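Side-chain contacts in hypothetical protein PH1570 (Pyrococcus horikoshii, PDB 2HQ4), which is of unknown function, a singleton archaeal protein that folds as an antiparallel beta sheet with helices packed against it: residues Gln11-Leu16 / Glu49-Glu54; Asn21-Glu26 / Leu44-Glu49; Pro53-Gly56 / Tyr61-Glu64. One frame throughout, in Å; residues are numbered along the deposited sequence.

Interaction 1 of 3, residues Gln11-Leu16 / Glu49-Glu54; sequences QCEEKL and ELYLPE
Glu13 lays the aliphatic part of its side chain over one face of the Tyr51 ring. CG makes a CH-pi contact, 4.2 Å from the ring centroid and 28° off the ring normal. The chain bends at chi2 (-78°), and the carboxylate lies nearly parallel to the ring, the planes 11° apart. The acid end is held on both oxygens. Glu13 OE1 accepts from Glu14 N at 2.7 Å through its anti lone pair, and OE2 is hydrogen-bonded to the hydroxyl of Tyr55. Glu13 OE2 also comes within 4.0 Å of Glu54 OE1. This pair of like charges is probably eased by Lys27, which forms a salt bridge with Glu54. Leu16 meets the ring obliquely, with CD2 4.1 Å from Tyr51 CE2. Its CB lies near the phenol oxygen.

That hydroxyl is the polar end of a largely buried side chain. Tyr51 OH is hydrogen-bonded to Asp25 and accepts from the O of a water at 2.7 Å. The same water accepts the N-H of Lys15, so it bridges the turn after strand 10-13 to the helix. On the strand side, Gln11 NE2 donates to Glu13 O at 2.9 Å, which ties the Gln11 side chain to the backbone two residues on.

Tyr51 reaches from helix 40-55 towards the tight turn of the hairpin formed by strands 10-13 and 16-19. Phe28 packs edge-to-face with its ring. Pro62 of helix 61-70 touches Glu13, Leu16 and Tyr51, and the Cys12-Cys65 disulfide joins that helix to the edge strand.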
ATOM      1  N   GLN A  11      -9.284  15.839  -4.566  1.00 25.39           N
ATOM      2  CA  GLN A  11      -9.910  15.099  -5.649  1.00 26.07           C
ATOM      3  C   GLN A  11      -8.946  15.067  -6.841  1.00 25.04           C
ATOM      4  O   GLN A  11      -8.531  16.131  -7.341  1.00 25.27           O
ATOM      5  CB  GLN A  11     -11.258  15.738  -6.014  1.00 26.74           C
ATOM      6  CG  GLN A  11     -12.178  14.833  -6.852  1.00 30.20           C
ATOM      7  CD  GLN A  11     -12.908  13.802  -5.997  1.00 35.32           C
ATOM      8  OE1 GLN A  11     -13.225  14.055  -4.820  1.00 36.21           O
ATOM      9  NE2 GLN A  11     -13.176  12.633  -6.574  1.00 35.21           N
ATOM     10  N   CYS A  12      -8.571  13.864  -7.291  1.00 23.12           N
ATOM     11  CA  CYS A  12      -7.602  13.677  -8.409  1.00 22.95           C
ATOM     12  C   CYS A  12      -8.155  12.973  -9.664  1.00 21.82           C
ATOM     13  O   CYS A  12      -7.484  12.882 -10.658  1.00 21.48           O
ATOM     14  CB  CYS A  12      -6.357  12.956  -7.914  1.00 23.40           C
ATOM     15  SG  CYS A  12      -5.229  14.143  -6.983  1.00 26.13           S
ATOM     16  N   GLU A  13      -9.360  12.460  -9.564  1.00 22.28           N
ATOM     17  CA  GLU A  13     -10.149  12.010 -10.716  1.00 23.05           C
ATOM     18  C   GLU A  13     -11.592  12.048 -10.280  1.00 23.21           C
ATOM     19  O   GLU A  13     -11.868  12.433  -9.139  1.00 22.38           O
ATOM     20  CB  GLU A  13      -9.716  10.602 -11.178  1.00 22.60           C
ATOM     21  CG  GLU A  13      -9.044  10.588 -12.568  1.00 23.84           C
ATOM     22  CD  GLU A  13     -10.060  10.700 -13.722  1.00 26.18           C
ATOM     23  OE1 GLU A  13     -11.281  10.847 -13.442  1.00 23.07           O
ATOM     24  OE2 GLU A  13      -9.642  10.684 -14.890  1.00 26.49           O
ATOM     25  N   GLU A  14     -12.511  11.625 -11.165  1.00 23.38           N
ATOM     26  CA  GLU A  14     -13.930  11.666 -10.889  1.00 25.17           C
ATOM     27  C   GLU A  14     -14.259  11.005  -9.559  1.00 23.53           C
ATOM     28  O   GLU A  14     -15.021  11.543  -8.746  1.00 22.54           O
ATOM     29  CB  GLU A  14     -14.724  10.953 -12.023  1.00 25.08           C
ATOM     30  CG  GLU A  14     -16.237  11.173 -11.871  1.00 29.99           C
ATOM     31  CD  GLU A  14     -17.095  10.267 -12.759  1.00 31.89           C
ATOM     32  OE1 GLU A  14     -16.553   9.583 -13.663  1.00 38.77           O
ATOM     33  OE2 GLU A  14     -18.332  10.219 -12.511  1.00 42.29           O
ATOM     34  N   LYS A  15     -13.670   9.832  -9.327  1.00 22.12           N
ATOM     35  CA  LYS A  15     -14.014   9.074  -8.130  1.00 21.96           C
ATOM     36  C   LYS A  15     -12.754   8.695  -7.328  1.00 21.61           C
ATOM     37  O   LYS A  15     -12.780   7.718  -6.584  1.00 21.11           O
ATOM     38  CB  LYS A  15     -14.763   7.813  -8.564  1.00 21.87           C
ATOM     39  CG  LYS A  15     -16.182   8.160  -9.137  1.00 26.09           C
ATOM     40  CD  LYS A  15     -16.949   6.886  -9.462  1.00 28.14           C
ATOM     41  CE  LYS A  15     -18.397   7.265  -9.889  1.00 30.83           C
ATOM     42  NZ  LYS A  15     -19.142   5.983 -10.172  1.00 34.38           N
ATOM     43  N   LEU A  16     -11.663   9.437  -7.537  1.00 21.04           N
ATOM     44  CA  LEU A  16     -10.423   9.265  -6.770  1.00 20.62           C
ATOM     45  C   LEU A  16     -10.165  10.452  -5.845  1.00 20.97           C
ATOM     46  O   LEU A  16     -10.121  11.605  -6.311  1.00 20.53           O
ATOM     47  CB  LEU A  16      -9.245   9.078  -7.713  1.00 20.12           C
ATOM     48  CG  LEU A  16      -7.834   9.038  -7.106  1.00 19.39           C
ATOM     49  CD1 LEU A  16      -7.637   7.753  -6.228  1.00 15.92           C
ATOM     50  CD2 LEU A  16      -6.817   9.103  -8.222  1.00 18.45           C
ATOM     51  N   GLU A  49      -0.977   2.905 -12.278  1.00 21.89           N
ATOM     52  CA  GLU A  49      -1.388   1.636 -12.848  1.00 23.29           C
ATOM     53  C   GLU A  49      -2.915   1.566 -13.028  1.00 21.74           C
ATOM     54  O   GLU A  49      -3.373   1.048 -14.044  1.00 21.02           O
ATOM     55  CB  GLU A  49      -0.863   0.463 -12.010  1.00 23.08           C
ATOM     56  CG  GLU A  49      -1.372  -0.895 -12.492  1.00 27.15           C
ATOM     57  CD  GLU A  49      -0.724  -2.065 -11.788  1.00 28.42           C
ATOM     58  OE1 GLU A  49       0.361  -1.886 -11.183  1.00 33.09           O
ATOM     59  OE2 GLU A  49      -1.290  -3.187 -11.862  1.00 36.62           O
ATOM     60  N   LEU A  50      -3.682   2.108 -12.076  1.00 19.48           N
ATOM     61  CA  LEU A  50      -5.138   2.112 -12.155  1.00 20.89           C
ATOM     62  C   LEU A  50      -5.692   2.913 -13.367  1.00 22.49           C
ATOM     63  O   LEU A  50      -6.686   2.500 -13.986  1.00 20.89           O
ATOM     64  CB  LEU A  50      -5.771   2.627 -10.864  1.00 20.24           C
ATOM     65  CG  LEU A  50      -5.871   1.712  -9.630  1.00 20.83           C
ATOM     66  CD1 LEU A  50      -6.540   2.482  -8.472  1.00 19.34           C
ATOM     67  CD2 LEU A  50      -6.713   0.412  -9.971  1.00 20.74           C
ATOM     68  N   TYR A  51      -5.027   4.026 -13.694  1.00 22.25           N
ATOM     69  CA  TYR A  51      -5.516   4.986 -14.691  1.00 22.04           C
ATOM     70  C   TYR A  51      -4.766   4.927 -16.019  1.00 23.80           C
ATOM     71  O   TYR A  51      -5.212   5.509 -17.016  1.00 24.54           O
ATOM     72  CB  TYR A  51      -5.568   6.426 -14.088  1.00 21.71           C
ATOM     73  CG  TYR A  51      -6.767   6.536 -13.190  1.00 20.82           C
ATOM     74  CD1 TYR A  51      -8.033   6.800 -13.732  1.00 21.45           C
ATOM     75  CD2 TYR A  51      -6.685   6.205 -11.827  1.00 20.56           C
ATOM     76  CE1 TYR A  51      -9.181   6.836 -12.923  1.00 19.76           C
ATOM     77  CE2 TYR A  51      -7.836   6.226 -10.988  1.00 20.50           C
ATOM     78  CZ  TYR A  51      -9.073   6.553 -11.553  1.00 21.11           C
ATOM     79  OH  TYR A  51     -10.197   6.587 -10.771  1.00 22.24           O
ATOM     80  N   LEU A  52      -3.671   4.171 -16.046  1.00 25.34           N
ATOM     81  CA  LEU A  52      -2.915   3.895 -17.265  1.00 27.97           C
ATOM     82  C   LEU A  52      -3.802   3.465 -18.434  1.00 27.95           C
ATOM     83  O   LEU A  52      -3.630   3.993 -19.543  1.00 28.88           O
ATOM     84  CB  LEU A  52      -1.813   2.861 -17.003  1.00 27.85           C
ATOM     85  CG  LEU A  52      -0.906   2.386 -18.117  1.00 29.47           C
ATOM     86  CD1 LEU A  52      -0.256   3.595 -18.799  1.00 27.48           C
ATOM     87  CD2 LEU A  52       0.154   1.488 -17.496  1.00 30.83           C
ATOM     88  N   PRO A  53      -4.738   2.519 -18.209  1.00 28.45           N
ATOM     89  CA  PRO A  53      -5.624   2.133 -19.312  1.00 28.36           C
ATOM     90  C   PRO A  53      -6.455   3.269 -19.921  1.00 28.52           C
ATOM     91  O   PRO A  53      -6.681   3.252 -21.121  1.00 28.98           O
ATOM     92  CB  PRO A  53      -6.551   1.086 -18.665  1.00 28.76           C
ATOM     93  CG  PRO A  53      -5.718   0.472 -17.545  1.00 28.88           C
ATOM     94  CD  PRO A  53      -5.016   1.713 -16.999  1.00 27.88           C
ATOM     95  N   GLU A  54      -6.933   4.228 -19.126  1.00 28.97           N
ATOM     96  CA  GLU A  54      -7.678   5.371 -19.667  1.00 29.00           C
ATOM     97  C   GLU A  54      -6.774   6.446 -20.267  1.00 28.83           C
ATOM     98  O   GLU A  54      -7.182   7.108 -21.213  1.00 29.78           O
ATOM     99  CB  GLU A  54      -8.527   6.077 -18.612  1.00 29.25           C
ATOM    100  CG  GLU A  54      -9.679   5.339 -18.070  1.00 34.28           C
ATOM    101  CD  GLU A  54     -10.148   5.942 -16.734  1.00 38.42           C
ATOM    102  OE1 GLU A  54     -10.486   7.167 -16.690  1.00 42.85           O
ATOM    103  OE2 GLU A  54     -10.181   5.197 -15.739  1.00 34.25           O
TER
HETATM  104  O   HOH W   1     -12.386   8.145 -11.250  1.00 21.18           O

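Interaction 2 of 3, residues Asn21-Glu26 / Leu44-Glu49; sequences NGFKDE and LAMIYE
Phe23 meets two neighbouring residues of helix 40-55 with different parts of its ring. Ile47 lies over one face. Its CG1 sits above the ring centre, 4.0 Å from the centroid and 12° off the normal, a well-centred CH-pi contact. Ile47 CD1 lies out by the ring's rim, 3.9 Å from Phe23 CD1. Met46 instead comes to the edge, near the ring plane, with CB 3.9 Å from Phe23 CE1. Its chain bends at chi3 (71°) and brings the methyl CE to 4.1 Å from Phe23 CZ. The CB bond of Phe23 heads for the helix, and a chi1 of 73°, with CG between the backbone N and the carbonyl carbon, carries the ring to Met46 and Ile47.

This is a helix packed on the face of an antiparallel sheet through buried apolar side chains. Strand 22-25 lies between strands 16-19 and 30-36, and backbone bonds to Val32 fix Phe23 in the sheet. Around the ring, Val30 and Val32 touch it from one neighbouring strand and Leu16 from the other. Ile47 also rests on Val18 and on Pro62 of helix 61-70. Further along the strand, Asp25 OD1 accepts from the backbone N of Phe28 and so positions the loop that follows.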
ATOM      1  N   ASN A  21      -2.168   9.916   3.980  1.00 18.16           N
ATOM      2  CA  ASN A  21      -1.524   8.591   4.073  1.00 17.11           C
ATOM      3  C   ASN A  21      -2.367   7.533   3.372  1.00 16.62           C
ATOM      4  O   ASN A  21      -2.393   6.371   3.803  1.00 15.08           O
ATOM      5  CB  ASN A  21      -1.298   8.170   5.558  1.00 16.06           C
ATOM      6  CG  ASN A  21      -2.616   7.844   6.273  1.00 16.83           C
ATOM      7  OD1 ASN A  21      -3.648   8.507   6.073  1.00 18.47           O
ATOM      8  ND2 ASN A  21      -2.590   6.815   7.090  1.00 14.11           N
ATOM      9  N   GLY A  22      -3.033   7.906   2.279  1.00 16.75           N
ATOM     10  CA  GLY A  22      -3.839   6.891   1.560  1.00 16.65           C
ATOM     11  C   GLY A  22      -4.571   7.425   0.360  1.00 16.85           C
ATOM     12  O   GLY A  22      -4.457   8.615   0.006  1.00 17.14           O
ATOM     13  N   PHE A  23      -5.352   6.557  -0.286  1.00 17.59           N
ATOM     14  CA  PHE A  23      -6.272   7.032  -1.317  1.00 17.33           C
ATOM     15  C   PHE A  23      -7.524   6.147  -1.360  1.00 17.79           C
ATOM     16  O   PHE A  23      -7.476   4.979  -0.961  1.00 14.40           O
ATOM     17  CB  PHE A  23      -5.568   7.192  -2.699  1.00 17.41           C
ATOM     18  CG  PHE A  23      -5.232   5.873  -3.407  1.00 18.51           C
ATOM     19  CD1 PHE A  23      -3.942   5.368  -3.386  1.00 18.22           C
ATOM     20  CD2 PHE A  23      -6.220   5.196  -4.158  1.00 17.52           C
ATOM     21  CE1 PHE A  23      -3.622   4.142  -4.076  1.00 20.04           C
ATOM     22  CE2 PHE A  23      -5.944   4.004  -4.798  1.00 15.41           C
ATOM     23  CZ  PHE A  23      -4.641   3.477  -4.773  1.00 16.20           C
ATOM     24  N   LYS A  24      -8.630   6.739  -1.814  1.00 16.88           N
ATOM     25  CA  LYS A  24      -9.905   6.064  -1.952  1.00 19.60           C
ATOM     26  C   LYS A  24     -10.399   6.234  -3.391  1.00 19.56           C
ATOM     27  O   LYS A  24     -10.678   7.356  -3.822  1.00 19.67           O
ATOM     28  CB  LYS A  24     -10.941   6.685  -1.019  1.00 18.15           C
ATOM     29  CG  LYS A  24     -12.320   6.011  -1.088  1.00 22.67           C
ATOM     30  CD  LYS A  24     -13.339   6.702  -0.151  1.00 23.02           C
ATOM     31  CE  LYS A  24     -14.659   5.906  -0.160  1.00 31.88           C
ATOM     32  NZ  LYS A  24     -15.713   6.557   0.656  1.00 33.69           N
ATOM     33  N   ASP A  25     -10.547   5.121  -4.095  1.00 19.68           N
ATOM     34  CA  ASP A  25     -11.025   5.176  -5.470  1.00 20.73           C
ATOM     35  C   ASP A  25     -12.342   4.419  -5.586  1.00 21.64           C
ATOM     36  O   ASP A  25     -12.360   3.177  -5.480  1.00 21.90           O
ATOM     37  CB  ASP A  25      -9.990   4.579  -6.402  1.00 19.44           C
ATOM     38  CG  ASP A  25     -10.306   4.869  -7.844  1.00 22.11           C
ATOM     39  OD1 ASP A  25     -11.394   4.436  -8.291  1.00 20.88           O
ATOM     40  OD2 ASP A  25      -9.469   5.491  -8.523  1.00 22.19           O
ATOM     41  N   GLU A  26     -13.422   5.158  -5.801  1.00 21.78           N
ATOM     42  CA  GLU A  26     -14.769   4.537  -5.855  1.00 23.68           C
ATOM     43  C   GLU A  26     -15.138   4.007  -7.259  1.00 24.21           C
ATOM     44  O   GLU A  26     -16.112   3.272  -7.403  1.00 24.50           O
ATOM     45  CB  GLU A  26     -15.829   5.506  -5.347  1.00 23.67           C
ATOM     46  CG  GLU A  26     -15.584   5.960  -3.922  1.00 26.68           C
ATOM     47  CD  GLU A  26     -16.781   6.689  -3.336  1.00 33.87           C
ATOM     48  OE1 GLU A  26     -17.081   7.785  -3.809  1.00 37.27           O
ATOM     49  OE2 GLU A  26     -17.427   6.180  -2.392  1.00 40.07           O
ATOM     50  N   LEU A  44       1.433   6.164  -5.300  1.00 17.39           N
ATOM     51  CA  LEU A  44       1.516   6.832  -6.621  1.00 17.77           C
ATOM     52  C   LEU A  44       1.581   5.839  -7.755  1.00 17.36           C
ATOM     53  O   LEU A  44       0.886   5.984  -8.781  1.00 18.76           O
ATOM     54  CB  LEU A  44       2.769   7.734  -6.707  1.00 18.12           C
ATOM     55  CG  LEU A  44       2.682   8.984  -5.861  1.00 20.16           C
ATOM     56  CD1 LEU A  44       4.049   9.763  -5.880  1.00 21.09           C
ATOM     57  CD2 LEU A  44       1.582   9.835  -6.462  1.00 22.16           C
ATOM     58  N   ALA A  45       2.403   4.809  -7.586  1.00 17.03           N
ATOM     59  CA  ALA A  45       2.505   3.769  -8.610  1.00 16.72           C
ATOM     60  C   ALA A  45       1.176   3.026  -8.794  1.00 17.23           C
ATOM     61  O   ALA A  45       0.791   2.696  -9.921  1.00 18.26           O
ATOM     62  CB  ALA A  45       3.635   2.798  -8.251  1.00 16.90           C
ATOM     63  N   MET A  46       0.475   2.755  -7.694  1.00 15.39           N
ATOM     64  CA  MET A  46      -0.854   2.108  -7.782  1.00 15.48           C
ATOM     65  C   MET A  46      -1.852   2.971  -8.569  1.00 16.84           C
ATOM     66  O   MET A  46      -2.652   2.435  -9.340  1.00 17.35           O
ATOM     67  CB  MET A  46      -1.415   1.853  -6.350  1.00 15.08           C
ATOM     68  CG  MET A  46      -0.613   0.780  -5.505  1.00 16.03           C
ATOM     69  SD  MET A  46      -1.069   0.735  -3.750  1.00  8.38           S
ATOM     70  CE  MET A  46      -2.722   0.010  -3.913  1.00 18.85           C
ATOM     71  N   ILE A  47      -1.837   4.290  -8.346  1.00 17.05           N
ATOM     72  CA  ILE A  47      -2.730   5.242  -9.041  1.00 17.94           C
ATOM     73  C   ILE A  47      -2.425   5.266 -10.537  1.00 19.08           C
ATOM     74  O   ILE A  47      -3.326   5.164 -11.379  1.00 18.54           O
ATOM     75  CB  ILE A  47      -2.606   6.684  -8.413  1.00 18.26           C
ATOM     76  CG1 ILE A  47      -3.273   6.713  -7.045  1.00 17.66           C
ATOM     77  CG2 ILE A  47      -3.261   7.740  -9.313  1.00 17.19           C
ATOM     78  CD1 ILE A  47      -2.806   7.931  -6.068  1.00 18.79           C
ATOM     79  N   TYR A  48      -1.138   5.395 -10.866  1.00 19.86           N
ATOM     80  CA  TYR A  48      -0.676   5.306 -12.241  1.00 22.43           C
ATOM     81  C   TYR A  48      -1.181   4.039 -12.934  1.00 22.38           C
ATOM     82  O   TYR A  48      -1.738   4.089 -14.057  1.00 22.65           O
ATOM     83  CB  TYR A  48       0.848   5.358 -12.245  1.00 22.68           C
ATOM     84  CG  TYR A  48       1.499   5.397 -13.616  1.00 27.35           C
ATOM     85  CD1 TYR A  48       1.781   6.617 -14.253  1.00 27.24           C
ATOM     86  CD2 TYR A  48       1.878   4.214 -14.255  1.00 26.61           C
ATOM     87  CE1 TYR A  48       2.407   6.640 -15.536  1.00 28.46           C
ATOM     88  CE2 TYR A  48       2.482   4.231 -15.523  1.00 29.09           C
ATOM     89  CZ  TYR A  48       2.747   5.445 -16.137  1.00 28.47           C
ATOM     90  OH  TYR A  48       3.368   5.420 -17.367  1.00 31.93           O
ATOM     91  N   GLU A  49      -0.977   2.905 -12.278  1.00 21.89           N
ATOM     92  CA  GLU A  49      -1.388   1.636 -12.848  1.00 23.29           C
ATOM     93  C   GLU A  49      -2.915   1.566 -13.028  1.00 21.74           C
ATOM     94  O   GLU A  49      -3.373   1.048 -14.044  1.00 21.02           O
ATOM     95  CB  GLU A  49      -0.863   0.463 -12.010  1.00 23.08           C
ATOM     96  CG  GLU A  49      -1.372  -0.895 -12.492  1.00 27.15           C
ATOM     97  CD  GLU A  49      -0.724  -2.065 -11.788  1.00 28.42           C
ATOM     98  OE1 GLU A  49       0.361  -1.886 -11.183  1.00 33.09           O
ATOM     99  OE2 GLU A  49      -1.290  -3.187 -11.862  1.00 36.62           O
TER

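Interaction 3 of 3, residues Pro53-Gly56 / Tyr61-Glu64; sequences PEYG and YPFE
Tyr61 meets the ring of Tyr55 with its backbone and its first side-chain carbon. Its N stands 3.6 Å above one face of the Tyr55 ring, offset toward the rim. Its CB comes to 3.4 Å from Tyr55 CE1, a close approach. The two side chains run side by side and point the same way. With CG of Tyr61 anti to the backbone N (chi1 177°), its own ring leads onward, and the Tyr55 hydroxyl lies obliquely to it.

Pro62 follows with its CD, oblique to the Tyr55 ring and 3.5 Å from Tyr55 CE2. Its CG touches the same ring carbon more loosely. Pro62 is buried.

Tyr55 thus closes the end of helix 40-55 against the first turn of helix 61-70, across a short connection. Replacing Tyr55 by an alanine would probably open a gap beside Tyr61 and Pro62 and leave the Glu13 carboxylate without its phenol partner.

No hydrogen bond joins the two segments. The Tyr55 ring is held by van der Waals contact, including the backbone N of Tyr61 over its face, while its hydroxyl is anchored on Glu13 of strand 10-13.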
ATOM      1  N   PRO A  53      -4.738   2.519 -18.209  1.00 28.45           N
ATOM      2  CA  PRO A  53      -5.624   2.133 -19.312  1.00 28.36           C
ATOM      3  C   PRO A  53      -6.455   3.269 -19.921  1.00 28.52           C
ATOM      4  O   PRO A  53      -6.681   3.252 -21.121  1.00 28.98           O
ATOM      5  CB  PRO A  53      -6.551   1.086 -18.665  1.00 28.76           C
ATOM      6  CG  PRO A  53      -5.718   0.472 -17.545  1.00 28.88           C
ATOM      7  CD  PRO A  53      -5.016   1.713 -16.999  1.00 27.88           C
ATOM      8  N   GLU A  54      -6.933   4.228 -19.126  1.00 28.97           N
ATOM      9  CA  GLU A  54      -7.678   5.371 -19.667  1.00 29.00           C
ATOM     10  C   GLU A  54      -6.774   6.446 -20.267  1.00 28.83           C
ATOM     11  O   GLU A  54      -7.182   7.108 -21.213  1.00 29.78           O
ATOM     12  CB  GLU A  54      -8.527   6.077 -18.612  1.00 29.25           C
ATOM     13  CG  GLU A  54      -9.679   5.339 -18.070  1.00 34.28           C
ATOM     14  CD  GLU A  54     -10.148   5.942 -16.734  1.00 38.42           C
ATOM     15  OE1 GLU A  54     -10.486   7.167 -16.690  1.00 42.85           O
ATOM     16  OE2 GLU A  54     -10.181   5.197 -15.739  1.00 34.25           O
ATOM     17  N   TYR A  55      -5.574   6.646 -19.727  1.00 28.27           N
ATOM     18  CA  TYR A  55      -4.715   7.779 -20.147  1.00 28.02           C
ATOM     19  C   TYR A  55      -3.573   7.487 -21.131  1.00 30.54           C
ATOM     20  O   TYR A  55      -3.030   8.418 -21.764  1.00 31.85           O
ATOM     21  CB  TYR A  55      -4.106   8.455 -18.914  1.00 26.87           C
ATOM     22  CG  TYR A  55      -5.079   9.369 -18.180  1.00 23.12           C
ATOM     23  CD1 TYR A  55      -5.128  10.742 -18.450  1.00 21.61           C
ATOM     24  CD2 TYR A  55      -5.955   8.850 -17.249  1.00 20.77           C
ATOM     25  CE1 TYR A  55      -6.057  11.565 -17.797  1.00 21.32           C
ATOM     26  CE2 TYR A  55      -6.833   9.648 -16.560  1.00 20.58           C
ATOM     27  CZ  TYR A  55      -6.888  11.002 -16.836  1.00 21.67           C
ATOM     28  OH  TYR A  55      -7.785  11.763 -16.145  1.00 22.11           O
ATOM     29  N   GLY A  56      -3.152   6.236 -21.240  1.00 32.65           N
ATOM     30  CA  GLY A  56      -1.849   5.947 -21.860  1.00 34.84           C
ATOM     31  C   GLY A  56      -0.701   6.381 -20.945  1.00 37.66           C
ATOM     32  O   GLY A  56      -0.930   6.979 -19.874  1.00 37.29           O
ATOM     33  N   TYR A  61      -3.091  12.071 -15.660  1.00 25.97           N
ATOM     34  CA  TYR A  61      -3.559  13.186 -14.835  1.00 24.49           C
ATOM     35  C   TYR A  61      -3.662  12.917 -13.293  1.00 23.63           C
ATOM     36  O   TYR A  61      -3.078  13.673 -12.514  1.00 21.86           O
ATOM     37  CB  TYR A  61      -4.867  13.729 -15.396  1.00 25.63           C
ATOM     38  CG  TYR A  61      -5.445  14.821 -14.574  1.00 28.57           C
ATOM     39  CD1 TYR A  61      -5.156  16.158 -14.853  1.00 29.72           C
ATOM     40  CD2 TYR A  61      -6.259  14.519 -13.482  1.00 27.21           C
ATOM     41  CE1 TYR A  61      -5.681  17.144 -14.059  1.00 32.06           C
ATOM     42  CE2 TYR A  61      -6.761  15.461 -12.711  1.00 28.23           C
ATOM     43  CZ  TYR A  61      -6.474  16.774 -12.974  1.00 30.77           C
ATOM     44  OH  TYR A  61      -7.033  17.713 -12.138  1.00 32.14           O
ATOM     45  N   PRO A  62      -4.427  11.868 -12.869  1.00 21.89           N
ATOM     46  CA  PRO A  62      -4.560  11.597 -11.427  1.00 20.96           C
ATOM     47  C   PRO A  62      -3.248  11.353 -10.731  1.00 20.42           C
ATOM     48  O   PRO A  62      -3.144  11.735  -9.580  1.00 21.57           O
ATOM     49  CB  PRO A  62      -5.424  10.310 -11.357  1.00 20.16           C
ATOM     50  CG  PRO A  62      -5.334   9.679 -12.765  1.00 21.44           C
ATOM     51  CD  PRO A  62      -5.254  10.933 -13.668  1.00 21.78           C
ATOM     52  N   PHE A  63      -2.321  10.676 -11.404  1.00 19.67           N
ATOM     53  CA  PHE A  63      -0.939  10.463 -10.947  1.00 21.84           C
ATOM     54  C   PHE A  63      -0.150  11.781 -10.828  1.00 21.60           C
ATOM     55  O   PHE A  63       0.525  12.014  -9.828  1.00 19.90           O
ATOM     56  CB  PHE A  63      -0.272   9.447 -11.883  1.00 21.16           C
ATOM     57  CG  PHE A  63       1.218   9.351 -11.776  1.00 23.32           C
ATOM     58  CD1 PHE A  63       1.831   8.626 -10.737  1.00 23.35           C
ATOM     59  CD2 PHE A  63       2.018   9.906 -12.775  1.00 22.80           C
ATOM     60  CE1 PHE A  63       3.205   8.506 -10.678  1.00 25.79           C
ATOM     61  CE2 PHE A  63       3.431   9.777 -12.747  1.00 26.91           C
ATOM     62  CZ  PHE A  63       4.032   9.075 -11.703  1.00 25.44           C
ATOM     63  N   GLU A  64      -0.283  12.655 -11.818  1.00 21.99           N
ATOM     64  CA  GLU A  64       0.309  14.000 -11.717  1.00 23.87           C
ATOM     65  C   GLU A  64      -0.293  14.839 -10.597  1.00 24.33           C
ATOM     66  O   GLU A  64       0.440  15.502  -9.847  1.00 25.65           O
ATOM     67  CB  GLU A  64       0.221  14.720 -13.058  1.00 23.91           C
ATOM     68  CG  GLU A  64       0.993  13.990 -14.165  1.00 23.89           C
ATOM     69  CD  GLU A  64       2.511  13.976 -13.948  1.00 29.67           C
ATOM     70  OE1 GLU A  64       3.029  14.956 -13.380  1.00 32.94           O
ATOM     71  OE2 GLU A  64       3.184  12.981 -14.329  1.00 30.73           O
TER

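All three contacts use helix 40-55. Interaction 2 is the core one: its touching residues are buried and apolar, and it sets the helix on the sheet. Interactions 1 and 3 lie farther out and are only partly buried. Interaction 1 mixes aromatic packing with carboxylates and a bridging water, whereas interaction 3 joins two consecutive helices by packing, with no hydrogen bond across it. Tyrosine hydroxyls from the later turns of helix 40-55 reach acids of the strand segments of interactions 1 and 2, so polar links accompany the packing there. Segments 44-49 and 61-64 meet by aromatic contact instead, the rings of Tyr48 and Phe63 standing edge-to-face.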